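Local atomic coordinates of aldehyde dehydrogenase (Listeria monocytogenes, PDB entry 3K9D), a protein that probably catalyses oxidoreduction of aldehyde or oxo groups with NAD or NADP, as members of the aldehyde dehydrogenase family do. Residues 41-46 with 128-133; 46-51 with 73-78; 123-128 with 153-158. All coordinates share one frame; numbering follows the deposited sequence.

How the contacts relate
Four long helices, with the first residue of a fifth, helix 51-62, are tied together by the three contacts, whose centres lie 8 to 10 Å apart. Contact 1 and contact 2 share helix 33-49, packing it on helices 121-134 and 67-85 respectively; contact 1 and contact 3 share helix 121-134, which meets helix 148-164 in contact 3. The chemistry follows burial. All five touching residues are buried in each of contacts 1 and 3, and what meets there is almost wholly methyl and methylene groups. In contact 2 three of six are buried; an amide-to-carbonyl bond crosses it, and beside that an arginine lies over a tyrosine of the same segment.

Contact 1. Residues 41-46 with 128-133; sequences KAIADA and KTLISI
Ile-43 is the main protrusion of this contact, and its two branches enter different parts of a hollow formed by Thr-129, Leu-130 and Ile-133. The CD1 methyl enters between Thr-129 and Ile-133, residues one turn apart: Ile-43 CD1 lies 3.8 Å from Thr-129 CG2 and 4.0 Å from Ile-133 CG1. The other branch, Ile-43 CG2, is set opposite the backbone N (CG1 has chi1 -67°) and lies 3.9 Å from Leu-130 CD2. Leu-130 answers with a bump of its own. Its side chain runs antiparallel to that of Ile-43, and its CD2 methyl ends in the notch beside Ala-44, 3.9 Å from Ala-44 CB and 3.8 Å from Ala-44 N. The small alanine side chain thus lets the leucine reach the backbone. Thr-129 presents its methyl here, while its OG1 is bonded to the carbonyl of Val-125 in its own helix. Ile-158 and Ala-162 of helix 148-164 touch Ile-43, while Tyr-82 and Ile-85 of helix 67-85 touch Ala-44 and Leu-130. The segment axes approach to 9.7 Å at 175°, an almost exactly antiparallel pair. Helix 121-134 is the connection of a beta-alpha-beta crossover between parallel strands 102-116 and 138-143, so the contact packs helix 33-49 on the helical layer of the Rossmann-like domain expected in aldehyde dehydrogenases.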
loop_
_atom_site.group_PDB
_atom_site.type_symbol
_atom_site.label_atom_id
_atom_site.label_comp_id
_atom_site.label_asym_id
_atom_site.label_seq_id
_atom_site.Cartn_x
_atom_site.Cartn_y
_atom_site.Cartn_z
ATOM N N LYS A 41 -20.369 7.766 -14.845
ATOM C CA LYS A 41 -20.658 8.640 -15.992
ATOM C C LYS A 41 -21.493 9.860 -15.591
ATOM O O LYS A 41 -21.252 10.970 -16.080
ATOM C CB LYS A 41 -21.319 7.816 -17.114
ATOM C CG LYS A 41 -22.184 8.578 -18.153
ATOM C CD LYS A 41 -21.385 9.117 -19.318
ATOM C CE LYS A 41 -22.169 8.996 -20.618
ATOM N NZ LYS A 41 -23.375 9.882 -20.667
ATOM N N ALA A 42 -22.452 9.658 -14.687
ATOM C CA ALA A 42 -23.286 10.752 -14.173
ATOM C C ALA A 42 -22.481 11.759 -13.348
ATOM O O ALA A 42 -22.764 12.961 -13.383
ATOM C CB ALA A 42 -24.413 10.210 -13.353
ATOM N N ILE A 43 -21.489 11.260 -12.607
ATOM C CA ILE A 43 -20.584 12.102 -11.818
ATOM C C ILE A 43 -19.702 12.933 -12.748
ATOM O O ILE A 43 -19.529 14.154 -12.553
ATOM C CB ILE A 43 -19.714 11.238 -10.827
ATOM C CG1 ILE A 43 -20.606 10.612 -9.761
ATOM C CG2 ILE A 43 -18.616 12.069 -10.175
ATOM C CD1 ILE A 43 -19.980 9.409 -8.985
ATOM N N ALA A 44 -19.174 12.263 -13.771
ATOM C CA ALA A 44 -18.316 12.898 -14.758
ATOM C C ALA A 44 -19.067 13.988 -15.516
ATOM O O ALA A 44 -18.534 15.083 -15.717
ATOM C CB ALA A 44 -17.762 11.866 -15.722
ATOM N N ASP A 45 -20.287 13.704 -15.906
ATOM C CA ASP A 45 -21.109 14.664 -16.596
ATOM C C ASP A 45 -21.420 15.855 -15.735
ATOM O O ASP A 45 -21.237 16.954 -16.171
ATOM C CB ASP A 45 -22.363 14.042 -17.151
ATOM C CG ASP A 45 -22.104 13.182 -18.314
ATOM O OD1 ASP A 45 -21.044 13.233 -18.879
ATOM O OD2 ASP A 45 -22.986 12.424 -18.656
ATOM N N ALA A 46 -21.859 15.634 -14.514
ATOM C CA ALA A 46 -22.141 16.725 -13.570
ATOM C C ALA A 46 -20.919 17.590 -13.248
ATOM O O ALA A 46 -21.038 18.813 -13.163
ATOM C CB ALA A 46 -22.756 16.194 -12.300
ATOM N N LYS A 128 -11.348 12.106 -7.263
ATOM C CA LYS A 128 -11.349 11.092 -6.187
ATOM C C LYS A 128 -12.678 10.357 -6.108
ATOM O O LYS A 128 -12.701 9.154 -5.881
ATOM C CB LYS A 128 -11.037 11.712 -4.819
ATOM C CG LYS A 128 -9.610 12.186 -4.652
ATOM C CD LYS A 128 -9.273 12.468 -3.181
ATOM C CE LYS A 128 -7.755 12.691 -3.021
ATOM N NZ LYS A 128 -7.351 13.293 -1.725
ATOM N N THR A 129 -13.769 11.099 -6.303
ATOM C CA THR A 129 -15.112 10.549 -6.284
ATOM C C THR A 129 -15.236 9.511 -7.391
ATOM O O THR A 129 -15.586 8.363 -7.127
ATOM C CB THR A 129 -16.170 11.642 -6.455
ATOM O OG1 THR A 129 -16.126 12.531 -5.341
ATOM C CG2 THR A 129 -17.580 11.033 -6.532
ATOM N N LEU A 130 -14.895 9.920 -8.612
ATOM C CA LEU A 130 -14.962 9.065 -9.792
ATOM C C LEU A 130 -14.201 7.767 -9.635
ATOM O O LEU A 130 -14.729 6.705 -9.954
ATOM C CB LEU A 130 -14.400 9.800 -11.007
ATOM C CG LEU A 130 -15.299 10.799 -11.714
ATOM C CD1 LEU A 130 -14.436 11.707 -12.534
ATOM C CD2 LEU A 130 -16.315 10.098 -12.568
ATOM N N ILE A 131 -12.965 7.850 -9.146
ATOM C CA ILE A 131 -12.146 6.642 -8.964
ATOM C C ILE A 131 -12.580 5.730 -7.785
ATOM O O ILE A 131 -12.548 4.506 -7.911
ATOM C CB ILE A 131 -10.606 6.951 -8.983
ATOM C CG1 ILE A 131 -10.174 7.816 -7.788
ATOM C CG2 ILE A 131 -10.232 7.626 -10.324
ATOM C CD1 ILE A 131 -8.694 7.868 -7.571
ATOM N N SER A 132 -13.010 6.328 -6.671
ATOM C CA SER A 132 -13.532 5.568 -5.525
ATOM C C SER A 132 -14.822 4.842 -5.869
ATOM O O SER A 132 -14.928 3.631 -5.663
ATOM C CB SER A 132 -13.766 6.465 -4.307
ATOM O OG SER A 132 -12.568 7.123 -3.931
ATOM N N ILE A 133 -15.789 5.582 -6.410
ATOM C CA ILE A 133 -17.070 5.018 -6.848
ATOM C C ILE A 133 -16.878 3.944 -7.930
ATOM O O ILE A 133 -17.538 2.891 -7.884
ATOM C CB ILE A 133 -18.062 6.129 -7.323
ATOM C CG1 ILE A 133 -18.490 7.030 -6.149
ATOM C CG2 ILE A 133 -19.274 5.523 -8.022
ATOM C CD1 ILE A 133 -19.517 6.405 -5.185
#

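Contact 2. Residues 46-51 with 73-78; sequences AGYGAR and KNVFAS
Ser-78 packs against the backbone of Gly-47 and Tyr-48 at the tight end of the contact. Ser-78 CB comes within 4.0 Å of Gly-47 C and 3.5 Å of Tyr-48 N, with no side chain on the glycine to hold the helices apart. The hydroxyl, placed between backbone N and carbonyl carbon (chi1 58°), turns back to its own helix: Ser-78 OG bonds Asn-74 O at 2.8 Å, sharing that acceptor with Ser-78 N. It also lies at the edge of the Tyr-48 ring, near its plane. One turn away, the buried Asn-74 supplies the polar link across the contact. Asn-74 ND2 meets Arg-51 O at 3.2 Å, nearly straight (169°), in the carbonyl plane and on a lone pair, while OD1 pairs with Thr-122, so both ends of the amide are held. The bond falls where the chain changes direction: Ala-50 leaves helix 33-49 and is also the N-cap residue of helix 51-62. Two consecutive helices, parted by this one-residue break, pack through Tyr-48 and Arg-51 on helix 67-85, which has a wider pi-type turn at 76-78 and precedes the Rossmann-like sheet expected of an aldehyde dehydrogenase. The outer side is the more solvent-exposed, with Tyr-48, Arg-51 and Val-75 partly exposed. There Val-75 CG2 lies 3.6 Å from Arg-51 CD and 3.9 Å from Tyr-48 CE1, alongside both chains. Within 46-51, Arg-51 NH1 lies 3.3 Å above the Tyr-48 ring plane, over its centre, and bonds Tyr-48 O at 2.8 Å from above the carbonyl plane; Arg-51 N reaches that oxygen from the opposite face.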
loop_
_atom_site.group_PDB
_atom_site.type_symbol
_atom_site.label_atom_id
_atom_site.label_comp_id
_atom_site.label_asym_id
_atom_site.label_seq_id
_atom_site.Cartn_x
_atom_site.Cartn_y
_atom_site.Cartn_z
ATOM N N ALA A 46 -21.859 15.634 -14.514
ATOM C CA ALA A 46 -22.141 16.725 -13.570
ATOM C C ALA A 46 -20.919 17.590 -13.248
ATOM O O ALA A 46 -21.038 18.813 -13.163
ATOM C CB ALA A 46 -22.756 16.194 -12.300
ATOM N N GLY A 47 -19.762 16.952 -13.080
ATOM C CA GLY A 47 -18.497 17.647 -12.854
ATOM C C GLY A 47 -18.113 18.540 -14.024
ATOM O O GLY A 47 -17.804 19.723 -13.831
ATOM N N TYR A 48 -18.142 17.966 -15.228
ATOM C CA TYR A 48 -17.880 18.688 -16.471
ATOM C C TYR A 48 -18.829 19.857 -16.674
ATOM O O TYR A 48 -18.388 20.935 -17.015
ATOM C CB TYR A 48 -17.923 17.737 -17.681
ATOM C CG TYR A 48 -17.577 18.394 -19.009
ATOM C CD1 TYR A 48 -16.281 18.842 -19.279
ATOM C CD2 TYR A 48 -18.553 18.557 -19.998
ATOM C CE1 TYR A 48 -15.970 19.440 -20.501
ATOM C CE2 TYR A 48 -18.254 19.149 -21.221
ATOM C CZ TYR A 48 -16.962 19.589 -21.465
ATOM O OH TYR A 48 -16.673 20.178 -22.671
ATOM N N GLY A 49 -20.118 19.656 -16.416
ATOM C CA GLY A 49 -21.130 20.696 -16.639
ATOM C C GLY A 49 -20.962 21.876 -15.700
ATOM O O GLY A 49 -21.211 23.009 -16.082
ATOM N N ALA A 50 -20.509 21.602 -14.478
ATOM C CA ALA A 50 -20.256 22.632 -13.474
ATOM C C ALA A 50 -18.822 23.203 -13.512
ATOM O O ALA A 50 -18.406 23.910 -12.585
ATOM C CB ALA A 50 -20.568 22.079 -12.077
ATOM N N ARG A 51 -18.080 22.922 -14.579
ATOM C CA ARG A 51 -16.669 23.353 -14.684
ATOM C C ARG A 51 -16.382 24.844 -14.405
ATOM O O ARG A 51 -15.453 25.166 -13.669
ATOM C CB ARG A 51 -16.036 22.926 -16.023
ATOM C CG ARG A 51 -16.592 23.598 -17.286
ATOM C CD ARG A 51 -16.119 22.839 -18.517
ATOM N NE ARG A 51 -16.731 23.283 -19.773
ATOM C CZ ARG A 51 -17.909 22.872 -20.238
ATOM N NH1 ARG A 51 -18.662 22.021 -19.545
ATOM N NH2 ARG A 51 -18.359 23.348 -21.394
ATOM N N LYS A 73 -8.701 22.298 -15.221
ATOM C CA LYS A 73 -8.455 21.283 -14.175
ATOM C C LYS A 73 -9.730 20.532 -13.863
ATOM O O LYS A 73 -9.707 19.332 -13.582
ATOM C CB LYS A 73 -7.930 21.936 -12.909
ATOM C CG LYS A 73 -6.524 22.472 -13.033
ATOM C CD LYS A 73 -6.242 23.499 -11.958
ATOM C CE LYS A 73 -6.056 22.847 -10.618
ATOM N NZ LYS A 73 -5.642 23.817 -9.576
ATOM N N ASN A 74 -10.840 21.256 -13.919
ATOM C CA ASN A 74 -12.155 20.664 -13.742
ATOM C C ASN A 74 -12.543 19.774 -14.902
ATOM O O ASN A 74 -13.141 18.717 -14.684
ATOM C CB ASN A 74 -13.198 21.736 -13.457
ATOM C CG ASN A 74 -13.239 22.120 -11.995
ATOM O OD1 ASN A 74 -12.696 21.423 -11.151
ATOM N ND2 ASN A 74 -13.915 23.219 -11.683
ATOM N N VAL A 75 -12.156 20.184 -16.122
ATOM C CA VAL A 75 -12.291 19.373 -17.347
ATOM C C VAL A 75 -11.443 18.099 -17.282
ATOM O O VAL A 75 -11.905 17.011 -17.654
ATOM C CB VAL A 75 -11.923 20.201 -18.643
ATOM C CG1 VAL A 75 -11.796 19.316 -19.882
ATOM C CG2 VAL A 75 -12.958 21.268 -18.903
ATOM N N PHE A 76 -10.197 18.257 -16.850
ATOM C CA PHE A 76 -9.273 17.145 -16.703
ATOM C C PHE A 76 -9.827 16.117 -15.713
ATOM O O PHE A 76 -9.984 14.957 -16.064
ATOM C CB PHE A 76 -7.876 17.632 -16.279
ATOM C CG PHE A 76 -6.937 16.521 -15.932
ATOM C CD1 PHE A 76 -6.330 15.775 -16.933
ATOM C CD2 PHE A 76 -6.659 16.219 -14.601
ATOM C CE1 PHE A 76 -5.481 14.729 -16.613
ATOM C CE2 PHE A 76 -5.806 15.184 -14.276
ATOM C CZ PHE A 76 -5.220 14.434 -15.280
ATOM N N ALA A 77 -10.152 16.573 -14.502
ATOM C CA ALA A 77 -10.722 15.740 -13.436
ATOM C C ALA A 77 -12.011 15.001 -13.801
ATOM O O ALA A 77 -12.277 13.920 -13.269
ATOM C CB ALA A 77 -10.971 16.575 -12.238
ATOM N N SER A 78 -12.819 15.601 -14.672
ATOM C CA SER A 78 -14.068 14.988 -15.112
ATOM C C SER A 78 -13.852 14.190 -16.408
ATOM O O SER A 78 -13.805 12.957 -16.363
ATOM C CB SER A 78 -15.222 16.012 -15.193
ATOM O OG SER A 78 -14.938 17.092 -16.070
#

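Contact 3. Residues 123-128 with 153-158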
loop_
_atom_site.group_PDB
_atom_site.type_symbol
_atom_site.label_atom_id
_atom_site.label_comp_id
_atom_site.label_asym_id
_atom_site.label_seq_id
_atom_site.Cartn_x
_atom_site.Cartn_y
_atom_site.Cartn_z
ATOM N N SER A 123 -11.389 20.143 -8.510
ATOM C CA SER A 123 -10.842 19.129 -9.415
ATOM C C SER A 123 -10.444 17.835 -8.674
ATOM O O SER A 123 -10.633 16.726 -9.183
ATOM C CB SER A 123 -9.650 19.684 -10.214
ATOM O OG SER A 123 -8.654 20.250 -9.370
ATOM N N THR A 124 -9.918 17.980 -7.467
ATOM C CA THR A 124 -9.528 16.807 -6.670
ATOM C C THR A 124 -10.760 16.012 -6.192
ATOM O O THR A 124 -10.762 14.773 -6.255
ATOM C CB THR A 124 -8.580 17.178 -5.484
ATOM O OG1 THR A 124 -7.436 17.893 -5.978
ATOM C CG2 THR A 124 -8.085 15.936 -4.767
ATOM N N VAL A 125 -11.797 16.718 -5.739
ATOM C CA VAL A 125 -13.059 16.075 -5.348
ATOM C C VAL A 125 -13.657 15.263 -6.492
ATOM O O VAL A 125 -13.990 14.089 -6.315
ATOM C CB VAL A 125 -14.104 17.084 -4.812
ATOM C CG1 VAL A 125 -15.492 16.423 -4.665
ATOM C CG2 VAL A 125 -13.668 17.650 -3.481
ATOM N N ILE A 126 -13.765 15.876 -7.666
ATOM C CA ILE A 126 -14.377 15.219 -8.832
ATOM C C ILE A 126 -13.638 13.928 -9.132
ATOM O O ILE A 126 -14.252 12.879 -9.254
ATOM C CB ILE A 126 -14.417 16.157 -10.078
ATOM C CG1 ILE A 126 -15.482 17.233 -9.887
ATOM C CG2 ILE A 126 -14.717 15.371 -11.354
ATOM C CD1 ILE A 126 -15.311 18.490 -10.788
ATOM N N TYR A 127 -12.316 14.034 -9.228
ATOM C CA TYR A 127 -11.427 12.934 -9.574
ATOM C C TYR A 127 -11.454 11.787 -8.554
ATOM O O TYR A 127 -11.585 10.652 -8.952
ATOM C CB TYR A 127 -10.000 13.472 -9.790
ATOM C CG TYR A 127 -8.891 12.550 -9.347
ATOM C CD1 TYR A 127 -8.500 11.459 -10.130
ATOM C CD2 TYR A 127 -8.213 12.776 -8.141
ATOM C CE1 TYR A 127 -7.467 10.593 -9.704
ATOM C CE2 TYR A 127 -7.187 11.919 -7.714
ATOM C CZ TYR A 127 -6.819 10.843 -8.498
ATOM O OH TYR A 127 -5.804 10.011 -8.065
ATOM N N LYS A 128 -11.348 12.106 -7.263
ATOM C CA LYS A 128 -11.349 11.092 -6.187
ATOM C C LYS A 128 -12.678 10.357 -6.108
ATOM O O LYS A 128 -12.701 9.154 -5.881
ATOM C CB LYS A 128 -11.037 11.712 -4.819
ATOM C CG LYS A 128 -9.610 12.186 -4.652
ATOM C CD LYS A 128 -9.273 12.468 -3.181
ATOM C CE LYS A 128 -7.755 12.691 -3.021
ATOM N NZ LYS A 128 -7.351 13.293 -1.725
ATOM N N GLU A 153 -19.985 22.486 -2.403
ATOM C CA GLU A 153 -20.823 22.632 -3.601
ATOM C C GLU A 153 -20.488 21.646 -4.728
ATOM O O GLU A 153 -21.401 21.144 -5.377
ATOM C CB GLU A 153 -20.868 24.094 -4.089
ATOM C CG GLU A 153 -21.639 24.330 -5.394
ATOM C CD GLU A 153 -23.153 24.153 -5.261
ATOM O OE1 GLU A 153 -23.649 23.809 -4.173
ATOM O OE2 GLU A 153 -23.853 24.366 -6.263
ATOM N N THR A 154 -19.202 21.347 -4.929
ATOM C CA THR A 154 -18.756 20.222 -5.787
ATOM C C THR A 154 -19.346 18.887 -5.324
ATOM O O THR A 154 -19.853 18.103 -6.136
ATOM C CB THR A 154 -17.212 20.057 -5.782
ATOM O OG1 THR A 154 -16.586 21.327 -5.974
ATOM C CG2 THR A 154 -16.749 19.089 -6.871
ATOM N N VAL A 155 -19.268 18.640 -4.016
ATOM C CA VAL A 155 -19.830 17.436 -3.426
ATOM C C VAL A 155 -21.343 17.396 -3.618
ATOM O O VAL A 155 -21.871 16.383 -4.070
ATOM C CB VAL A 155 -19.431 17.272 -1.928
ATOM C CG1 VAL A 155 -20.280 16.175 -1.246
ATOM C CG2 VAL A 155 -17.956 16.954 -1.819
ATOM N N ARG A 156 -22.025 18.501 -3.318
ATOM C CA ARG A 156 -23.478 18.598 -3.516
ATOM C C ARG A 156 -23.898 18.265 -4.955
ATOM O O ARG A 156 -24.837 17.483 -5.168
ATOM C CB ARG A 156 -23.978 19.995 -3.138
ATOM C CG ARG A 156 -25.507 20.076 -2.952
ATOM C CD ARG A 156 -26.014 21.502 -2.984
ATOM N NE ARG A 156 -25.795 22.151 -4.282
ATOM C CZ ARG A 156 -26.630 22.093 -5.317
ATOM N NH1 ARG A 156 -27.771 21.411 -5.228
ATOM N NH2 ARG A 156 -26.330 22.726 -6.447
ATOM N N ILE A 157 -23.183 18.842 -5.926
ATOM C CA ILE A 157 -23.494 18.687 -7.357
ATOM C C ILE A 157 -23.298 17.257 -7.877
ATOM O O ILE A 157 -24.197 16.701 -8.503
ATOM C CB ILE A 157 -22.716 19.714 -8.241
ATOM C CG1 ILE A 157 -23.345 21.107 -8.111
ATOM C CG2 ILE A 157 -22.688 19.294 -9.718
ATOM C CD1 ILE A 157 -22.526 22.219 -8.759
ATOM N N ILE A 158 -22.139 16.658 -7.618
ATOM C CA ILE A 158 -21.850 15.334 -8.189
ATOM C C ILE A 158 -22.613 14.208 -7.470
ATOM O O ILE A 158 -22.870 13.158 -8.057
ATOM C CB ILE A 158 -20.315 15.060 -8.314
ATOM C CG1 ILE A 158 -19.672 14.890 -6.941
ATOM C CG2 ILE A 158 -19.627 16.182 -9.157
ATOM C CD1 ILE A 158 -18.157 14.754 -6.983
#
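Val-125 lays its CG1 methyl over three residues of the neighbouring helix. Val-125 CG1 is 3.7 Å from Thr-154 CG2. The same methyl comes within 3.8 Å of Val-155 CG2, at its flank, and Ile-158 CD1 lies 3.9 Å from Val-125 CG1. Being anti to the backbone N (chi1 169°), CG1 occupies the groove between Thr-154 and Ile-158, one turn apart. Thr-154 CG2 in turn fits between Val-125 and Ile-126, lying 3.8 Å from Ile-126 CG1; the side chains of Thr-154 and Ile-126 run roughly perpendicular to each other. Thr-154 offers Val-125 an apolar surface, while its OG1 is bonded to the carbonyl of Ala-150 within its own helix. Phe-141 of strand 138-143 touches both Val-125 and Val-155 and so joins the contact to the sheet. The charged groups of 153-158 lie away from the contact: Arg-156 pairs with Glu-153 through NE and NH2, one to each carboxylate oxygen, and Glu-153 has a second partner in Lys-53. The segment axes come within 9.6 Å and cross at -35°. Helices 121-134 and 148-164 belong to two successive beta-alpha-beta crossovers, which share strand 138-143, as found in Rossmann-like domains.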